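Long-range contacts in endoglucanase (Acetivibrio cellulolyticus, PDB 5NRM), which assembles cellulosomes as a scaffoldin whose type I cohesin domain, described here, binds enzyme-borne dockerins, and probably also cleaves internal beta-1,4-glucosidic bonds of cellulose: residues F3-D8 / A131-G136; S17-V22 / F94-F99; F37-D42 / V113-T118. All coordinates share one frame; numbering follows the deposited sequence.

Interaction 1: F3-D8 / A131-G136; sequences FNLSID and AKVTNG
With CG of Phe3 turned opposite its own backbone N (chi1 -179°), the ring reaches across to Ala131, whose CB comes within 3.6 Å of Phe3 CE2 in an oblique approach. The same Ala131 methyl touches a second apolar side chain of 3-8, Leu5, CB to CB at 3.9 Å. Asn4 takes a different first torsion: CG stands beside the backbone N (chi1 -77°), laying the amide alongside the aliphatic stem of Lys132, with Asn4 OD1 3.4 Å from Lys132 CB. A water 2.8 Å from Asn4 OD1 also hydrogen-bonds Lys132 O and Thr134 OG1. Between the Asn4 face and the Leu5 face runs the backbone ladder of strands 4-12 and 132-140, which sets the first and last strands side by side, a parallel pairing within the jelly-roll sandwich of the cohesin domain. As parallel geometry requires, Leu5 straddles Val133: Leu5 N donates to Lys132 O at 2.9 Å, while Leu5 O accepts from Thr134 N at 3.0 Å. Lys132 N to Phe3 O and Ile7 N to Thr134 O continue the ladder. Beyond Thr134 a second water takes over, donating to Ile7 O at 2.7 Å and to Asn135 O at 2.9 Å, while Asn135 OD1 turns to the backbone N of Ile115.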
# COMPACT_ATOMS: atom_id res chain seq x y z
N PHE A 3 0.86 2.13 -17.01
CA PHE A 3 1.20 1.90 -15.62
C PHE A 3 0.59 0.57 -15.14
O PHE A 3 -0.62 0.34 -15.29
CB PHE A 3 0.71 3.04 -14.76
CG PHE A 3 1.03 2.92 -13.28
CD1 PHE A 3 2.33 2.76 -12.84
CD2 PHE A 3 0.06 3.04 -12.35
CE1 PHE A 3 2.61 2.69 -11.49
CE2 PHE A 3 0.31 3.01 -11.02
CZ PHE A 3 1.61 2.74 -10.56
N ASN A 4 1.42 -0.28 -14.53
CA ASN A 4 1.06 -1.65 -14.14
C ASN A 4 1.49 -1.95 -12.73
O ASN A 4 2.60 -1.60 -12.34
CB ASN A 4 1.77 -2.68 -15.04
CG ASN A 4 1.13 -2.80 -16.41
OD1 ASN A 4 0.28 -3.66 -16.62
ND2 ASN A 4 1.46 -1.90 -17.31
N LEU A 5 0.58 -2.54 -11.99
CA LEU A 5 0.84 -3.17 -10.69
C LEU A 5 0.72 -4.66 -10.90
O LEU A 5 -0.35 -5.17 -11.26
CB LEU A 5 -0.20 -2.66 -9.70
CG LEU A 5 -0.33 -3.39 -8.37
CD1 LEU A 5 1.04 -3.37 -7.62
CD2 LEU A 5 -1.45 -2.92 -7.45
N SER A 6 1.80 -5.42 -10.66
CA SER A 6 1.82 -6.83 -10.90
C SER A 6 2.43 -7.61 -9.77
O SER A 6 3.31 -7.14 -9.02
CB SER A 6 2.52 -7.17 -12.19
OG SER A 6 3.91 -6.83 -12.13
N ILE A 7 1.95 -8.82 -9.63
CA ILE A 7 2.51 -9.76 -8.66
C ILE A 7 3.10 -10.90 -9.44
O ILE A 7 2.48 -11.42 -10.35
CB ILE A 7 1.43 -10.29 -7.68
CG1 ILE A 7 0.74 -9.09 -7.06
CG2 ILE A 7 2.07 -11.28 -6.70
CD1 ILE A 7 -0.38 -9.47 -6.12
N ASP A 8 4.36 -11.19 -9.17
CA ASP A 8 5.04 -12.30 -9.84
C ASP A 8 4.36 -13.65 -9.58
O ASP A 8 3.70 -13.88 -8.55
CB ASP A 8 6.51 -12.43 -9.47
CG ASP A 8 7.42 -11.34 -10.08
OD1 ASP A 8 6.98 -10.44 -10.84
OD2 ASP A 8 8.63 -11.44 -9.73
N ALA A 131 -3.65 1.93 -12.23
CA ALA A 131 -2.78 0.81 -12.55
C ALA A 131 -3.58 -0.34 -13.22
O ALA A 131 -4.71 -0.67 -12.78
CB ALA A 131 -2.12 0.30 -11.29
N LYS A 132 -3.02 -0.89 -14.28
CA LYS A 132 -3.47 -2.23 -14.80
C LYS A 132 -2.93 -3.28 -13.82
O LYS A 132 -1.75 -3.28 -13.53
CB LYS A 132 -2.94 -2.51 -16.22
CG LYS A 132 -3.21 -3.91 -16.81
CD LYS A 132 -4.39 -4.03 -17.74
CE LYS A 132 -4.88 -5.48 -17.85
NZ LYS A 132 -5.41 -6.01 -16.53
N VAL A 133 -3.81 -4.11 -13.29
CA VAL A 133 -3.43 -5.11 -12.31
C VAL A 133 -3.19 -6.49 -12.98
O VAL A 133 -4.01 -6.97 -13.76
CB VAL A 133 -4.49 -5.23 -11.23
CG1 VAL A 133 -4.27 -6.43 -10.31
CG2 VAL A 133 -4.59 -3.94 -10.45
N THR A 134 -2.10 -7.18 -12.60
CA THR A 134 -1.90 -8.56 -12.99
C THR A 134 -1.58 -9.33 -11.70
O THR A 134 -0.65 -8.98 -10.95
CB THR A 134 -0.72 -8.71 -13.96
OG1 THR A 134 -0.98 -7.88 -15.10
CG2 THR A 134 -0.52 -10.18 -14.36
N ASN A 135 -2.36 -10.35 -11.42
CA ASN A 135 -2.16 -11.14 -10.23
C ASN A 135 -1.14 -12.28 -10.43
O ASN A 135 -0.71 -12.56 -11.56
CB ASN A 135 -3.49 -11.69 -9.76
CG ASN A 135 -4.40 -10.57 -9.29
OD1 ASN A 135 -3.95 -9.66 -8.61
ND2 ASN A 135 -5.67 -10.63 -9.68
N GLY A 136 -0.69 -12.81 -9.31
CA GLY A 136 0.34 -13.80 -9.33
C GLY A 136 0.03 -14.98 -8.49
O GLY A 136 -1.18 -15.33 -8.21
O HOH W 1 -0.17 -5.45 -14.52
O HOH W 2 2.01 -13.14 -12.38

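Interaction 2: S17-V22 / F94-F99; sequences SVVVPV and FANLNF
Val22 O is gripped by two amides of the opposing strand: Phe94 N donates at 2.7 Å from within the carbonyl plane, and Ala95 N at 3.1 Å from a position tilted 20° out of it. Two residues thus face one, a classic beta bulge in the antiparallel pairing of strands 17-25 and 92-101. Past the bulge the pairing is regular, Val20 with Leu97 and Val18 with Phe99 each exchanging two backbone bonds. Leu97 N nevertheless sits above the carbonyl plane of Val20, 39° out of it, and Leu97 CB presses to 3.5 Å from Val20 O. On the side facing the sandwich core, Val20 CG2 meets the Phe99 ring obliquely, 3.9 Å from CE2, and Val22 CG2 lies 3.9 Å from Leu97 CD1. The other face mixes Val19 and Pro21 with two asparagines. Val19 and Asn98 lie side by side there, Val19 CG2 making a tight carbon-to-oxygen contact of 3.2 Å with Asn98 OD1, not a hydrogen bond, while Asn98 ND2 is held by Ser50 and Asp52 of the next strand. Val19 CG1 also rests on Asn96 CB, at 3.7 Å. Amide-to-carbonyl bonds thus satisfy the backbone of this partly buried pairing, and Val22 O, with two donors, fixes the place of the bulge.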
# COMPACT_ATOMS: atom_id res chain seq x y z
N SER A 17 10.65 -21.79 2.22
CA SER A 17 10.26 -20.40 2.20
C SER A 17 10.31 -19.92 0.77
O SER A 17 10.98 -20.51 -0.10
CB SER A 17 11.22 -19.61 3.08
OG SER A 17 12.51 -19.70 2.53
N VAL A 18 9.60 -18.84 0.51
CA VAL A 18 9.55 -18.23 -0.84
C VAL A 18 9.29 -16.73 -0.72
O VAL A 18 8.65 -16.27 0.20
CB VAL A 18 8.39 -18.90 -1.64
CG1 VAL A 18 7.04 -18.57 -1.03
CG2 VAL A 18 8.41 -18.60 -3.14
N VAL A 19 9.83 -15.98 -1.67
CA VAL A 19 9.61 -14.54 -1.79
C VAL A 19 8.77 -14.31 -3.03
O VAL A 19 9.04 -14.85 -4.13
CB VAL A 19 10.94 -13.75 -1.86
CG1 VAL A 19 10.68 -12.26 -1.94
CG2 VAL A 19 11.77 -14.11 -0.65
N VAL A 20 7.73 -13.48 -2.90
CA VAL A 20 6.82 -13.11 -4.01
C VAL A 20 6.92 -11.60 -4.23
O VAL A 20 6.48 -10.84 -3.34
CB VAL A 20 5.37 -13.47 -3.68
CG1 VAL A 20 4.50 -13.07 -4.86
CG2 VAL A 20 5.24 -15.00 -3.43
N PRO A 21 7.59 -11.20 -5.30
CA PRO A 21 7.74 -9.75 -5.58
C PRO A 21 6.42 -9.19 -6.12
O PRO A 21 5.68 -9.81 -6.90
CB PRO A 21 8.88 -9.72 -6.60
CG PRO A 21 9.62 -11.01 -6.42
CD PRO A 21 8.56 -11.99 -6.10
N VAL A 22 6.15 -7.95 -5.68
CA VAL A 22 5.08 -7.07 -6.21
C VAL A 22 5.75 -5.90 -6.88
O VAL A 22 6.63 -5.25 -6.28
CB VAL A 22 4.17 -6.58 -5.06
CG1 VAL A 22 3.08 -5.68 -5.60
CG2 VAL A 22 3.59 -7.72 -4.24
N PHE A 94 8.47 -3.28 -5.90
CA PHE A 94 7.90 -2.39 -4.87
C PHE A 94 7.77 -3.04 -3.50
O PHE A 94 7.91 -2.37 -2.48
CB PHE A 94 6.48 -1.94 -5.37
CG PHE A 94 5.75 -1.02 -4.40
CD1 PHE A 94 6.09 0.33 -4.29
CD2 PHE A 94 4.71 -1.47 -3.69
CE1 PHE A 94 5.36 1.14 -3.43
CE2 PHE A 94 4.01 -0.68 -2.79
CZ PHE A 94 4.29 0.64 -2.71
N ALA A 95 7.43 -4.32 -3.44
CA ALA A 95 7.38 -5.07 -2.17
C ALA A 95 7.84 -6.48 -2.40
O ALA A 95 7.53 -7.07 -3.45
CB ALA A 95 5.99 -5.09 -1.58
N ASN A 96 8.51 -7.06 -1.41
CA ASN A 96 8.85 -8.51 -1.37
C ASN A 96 8.05 -9.14 -0.24
O ASN A 96 8.26 -8.74 0.92
CB ASN A 96 10.36 -8.67 -1.15
CG ASN A 96 11.13 -8.18 -2.37
OD1 ASN A 96 11.96 -7.18 -2.28
ND2 ASN A 96 10.92 -8.83 -3.48
N LEU A 97 7.21 -10.11 -0.57
CA LEU A 97 6.38 -10.75 0.38
C LEU A 97 7.05 -12.09 0.71
O LEU A 97 7.25 -12.90 -0.17
CB LEU A 97 4.99 -10.93 -0.19
CG LEU A 97 4.29 -9.67 -0.71
CD1 LEU A 97 2.92 -10.11 -1.29
CD2 LEU A 97 4.19 -8.59 0.38
N ASN A 98 7.31 -12.30 1.98
CA ASN A 98 7.99 -13.52 2.45
C ASN A 98 7.03 -14.49 3.12
O ASN A 98 6.38 -14.15 4.10
CB ASN A 98 9.10 -13.14 3.42
CG ASN A 98 10.04 -12.12 2.85
OD1 ASN A 98 10.63 -12.40 1.81
ND2 ASN A 98 10.25 -11.00 3.55
N PHE A 99 6.85 -15.66 2.52
CA PHE A 99 6.03 -16.72 3.04
C PHE A 99 6.86 -17.97 3.35
O PHE A 99 7.87 -18.23 2.73
CB PHE A 99 5.02 -17.12 1.94
CG PHE A 99 4.07 -16.01 1.55
CD1 PHE A 99 2.95 -15.70 2.32
CD2 PHE A 99 4.36 -15.24 0.41
CE1 PHE A 99 2.08 -14.70 1.87
CE2 PHE A 99 3.49 -14.28 -0.03
CZ PHE A 99 2.38 -13.97 0.75

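Interaction 3: F37-D42 / V113-T118; sequences FTVTYD and VSISGT
Ile115 begins its contact at CB, 4.1 Å from Thr38 O. Ile115 CG2 lies 3.8 Å from Thr38 O. The other branch, CG1, stands beside the backbone N, and a second bend of the chain (chi2 -57°) carries CD1 toward Phe37, obliquely to the ring and 3.8 Å from Phe37 CD1. That methyl also approaches Val39 CG2, which lies at the edge of the Phe37 ring, in its plane. Farther along the same face, Val39 CG1 packs against Val113 CG1 at 3.7 Å. These residues line the interior of the sandwich, where strands 34-41 and 110-116 run antiparallel in the sheet that, in type I cohesins, presents its outer face to the dockerin, though no residue of the two segments touches the partner chain. The outer side carries threonines and serines, which touch through carbon, Thr40 CG2 on Ser116 CB at 3.5 Å; Thr38 OG1 is hydrogen-bonded to Lys75 NZ. Thr40 and Ser114 exchange two backbone bonds, the shorter from Thr40 N to Ser114 O at 2.8 Å. Next to the corner at Gly117, water replaces one direct bond of the Thr38 and Ser116 pair, accepting from Thr38 N at 2.9 Å and donating to Ser116 O at 2.7 Å; Ser116 N still donates to Thr38 O, but from 41° out of the carbonyl plane. Pairing thus grades from direct to water-mediated, and inward-facing side chains meet mostly through hydrocarbon.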
# COMPACT_ATOMS: atom_id res chain seq x y z
N PHE A 37 -2.84 -0.40 -1.15
CA PHE A 37 -3.59 -1.53 -1.75
C PHE A 37 -3.56 -2.70 -0.80
O PHE A 37 -2.79 -2.71 0.16
CB PHE A 37 -3.10 -1.91 -3.16
CG PHE A 37 -1.64 -2.27 -3.25
CD1 PHE A 37 -1.16 -3.53 -2.98
CD2 PHE A 37 -0.70 -1.29 -3.59
CE1 PHE A 37 0.19 -3.82 -3.12
CE2 PHE A 37 0.62 -1.56 -3.76
CZ PHE A 37 1.09 -2.84 -3.50
N THR A 38 -4.49 -3.62 -1.09
CA THR A 38 -4.64 -4.84 -0.31
C THR A 38 -4.10 -5.97 -1.17
O THR A 38 -4.36 -6.05 -2.35
CB THR A 38 -6.10 -5.12 -0.01
OG1 THR A 38 -6.65 -4.08 0.79
CG2 THR A 38 -6.34 -6.43 0.75
N VAL A 39 -3.36 -6.89 -0.52
CA VAL A 39 -2.91 -8.17 -1.11
C VAL A 39 -3.54 -9.33 -0.37
O VAL A 39 -3.42 -9.40 0.83
CB VAL A 39 -1.37 -8.33 -1.11
CG1 VAL A 39 -0.99 -9.67 -1.75
CG2 VAL A 39 -0.69 -7.17 -1.78
N THR A 40 -4.25 -10.16 -1.08
CA THR A 40 -4.79 -11.42 -0.58
C THR A 40 -3.88 -12.55 -1.01
O THR A 40 -3.25 -12.50 -2.06
CB THR A 40 -6.25 -11.65 -0.91
OG1 THR A 40 -6.42 -11.61 -2.30
CG2 THR A 40 -7.07 -10.57 -0.25
N TYR A 41 -3.84 -13.60 -0.19
CA TYR A 41 -3.04 -14.80 -0.51
C TYR A 41 -3.76 -16.00 -0.01
O TYR A 41 -4.53 -15.96 0.99
CB TYR A 41 -1.61 -14.65 0.01
CG TYR A 41 -1.52 -14.54 1.50
CD1 TYR A 41 -1.40 -15.70 2.31
CD2 TYR A 41 -1.56 -13.31 2.14
CE1 TYR A 41 -1.39 -15.60 3.70
CE2 TYR A 41 -1.54 -13.21 3.50
CZ TYR A 41 -1.44 -14.35 4.31
OH TYR A 41 -1.45 -14.27 5.71
N ASP A 42 -3.42 -17.14 -0.59
CA ASP A 42 -4.10 -18.40 -0.19
C ASP A 42 -3.48 -18.92 1.10
O ASP A 42 -2.39 -19.56 1.12
CB ASP A 42 -3.96 -19.44 -1.30
CG ASP A 42 -4.64 -20.75 -1.00
OD1 ASP A 42 -5.09 -20.93 0.16
OD2 ASP A 42 -4.72 -21.57 -1.94
N VAL A 113 -1.82 -15.23 -5.17
CA VAL A 113 -1.43 -14.03 -4.45
C VAL A 113 -1.95 -12.89 -5.37
O VAL A 113 -1.53 -12.80 -6.51
CB VAL A 113 0.07 -13.87 -4.24
CG1 VAL A 113 0.41 -12.64 -3.44
CG2 VAL A 113 0.65 -15.08 -3.50
N SER A 114 -2.87 -12.08 -4.87
CA SER A 114 -3.69 -11.19 -5.74
C SER A 114 -3.81 -9.82 -5.09
O SER A 114 -3.85 -9.67 -3.83
CB SER A 114 -5.09 -11.75 -5.86
OG SER A 114 -5.05 -13.07 -6.31
N ILE A 115 -4.02 -8.81 -5.95
CA ILE A 115 -4.52 -7.53 -5.44
C ILE A 115 -6.01 -7.66 -5.20
O ILE A 115 -6.71 -8.31 -6.01
CB ILE A 115 -4.22 -6.45 -6.47
CG1 ILE A 115 -2.73 -6.34 -6.83
CG2 ILE A 115 -4.77 -5.07 -5.96
CD1 ILE A 115 -1.74 -6.09 -5.68
N SER A 116 -6.51 -7.12 -4.09
CA SER A 116 -7.90 -7.17 -3.71
C SER A 116 -8.48 -5.74 -3.59
O SER A 116 -7.83 -4.89 -3.03
CB SER A 116 -8.02 -7.90 -2.34
OG SER A 116 -9.38 -7.97 -1.93
N GLY A 117 -9.66 -5.52 -4.16
CA GLY A 117 -10.31 -4.21 -4.11
C GLY A 117 -9.58 -3.17 -4.90
O GLY A 117 -8.90 -3.48 -5.90
N THR A 118 -9.77 -1.90 -4.55
CA THR A 118 -9.27 -0.80 -5.39
C THR A 118 -7.93 -0.34 -4.92
O THR A 118 -7.80 0.13 -3.80
CB THR A 118 -10.34 0.34 -5.39
OG1 THR A 118 -11.54 -0.10 -6.05
CG2 THR A 118 -9.82 1.59 -6.07
O HOH W 3 -6.32 -2.61 -3.15

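The segments follow one another as 3-8, 17-22, 37-42, 94-99, 113-118 and 131-136, so interactions 2 and 3 cross each other along the chain and both nest inside the loop closed by interaction 1. Their centres lie about 14 Å (1 and 2), 11 Å (1 and 3) and 13 Å (2 and 3) apart within one cohesin domain. Strands 4-12 and 17-25 are neighbours, joining interactions 1 and 2; strands 110-116 and 132-140 pair as well, bringing interaction 3 beside interaction 1. Across the core, Phe99 meets Tyr41 and Phe94 meets Phe37, uniting interactions 2 and 3. Sequence-distant strands thus close a single compact sandwich able to present a dockerin-binding face.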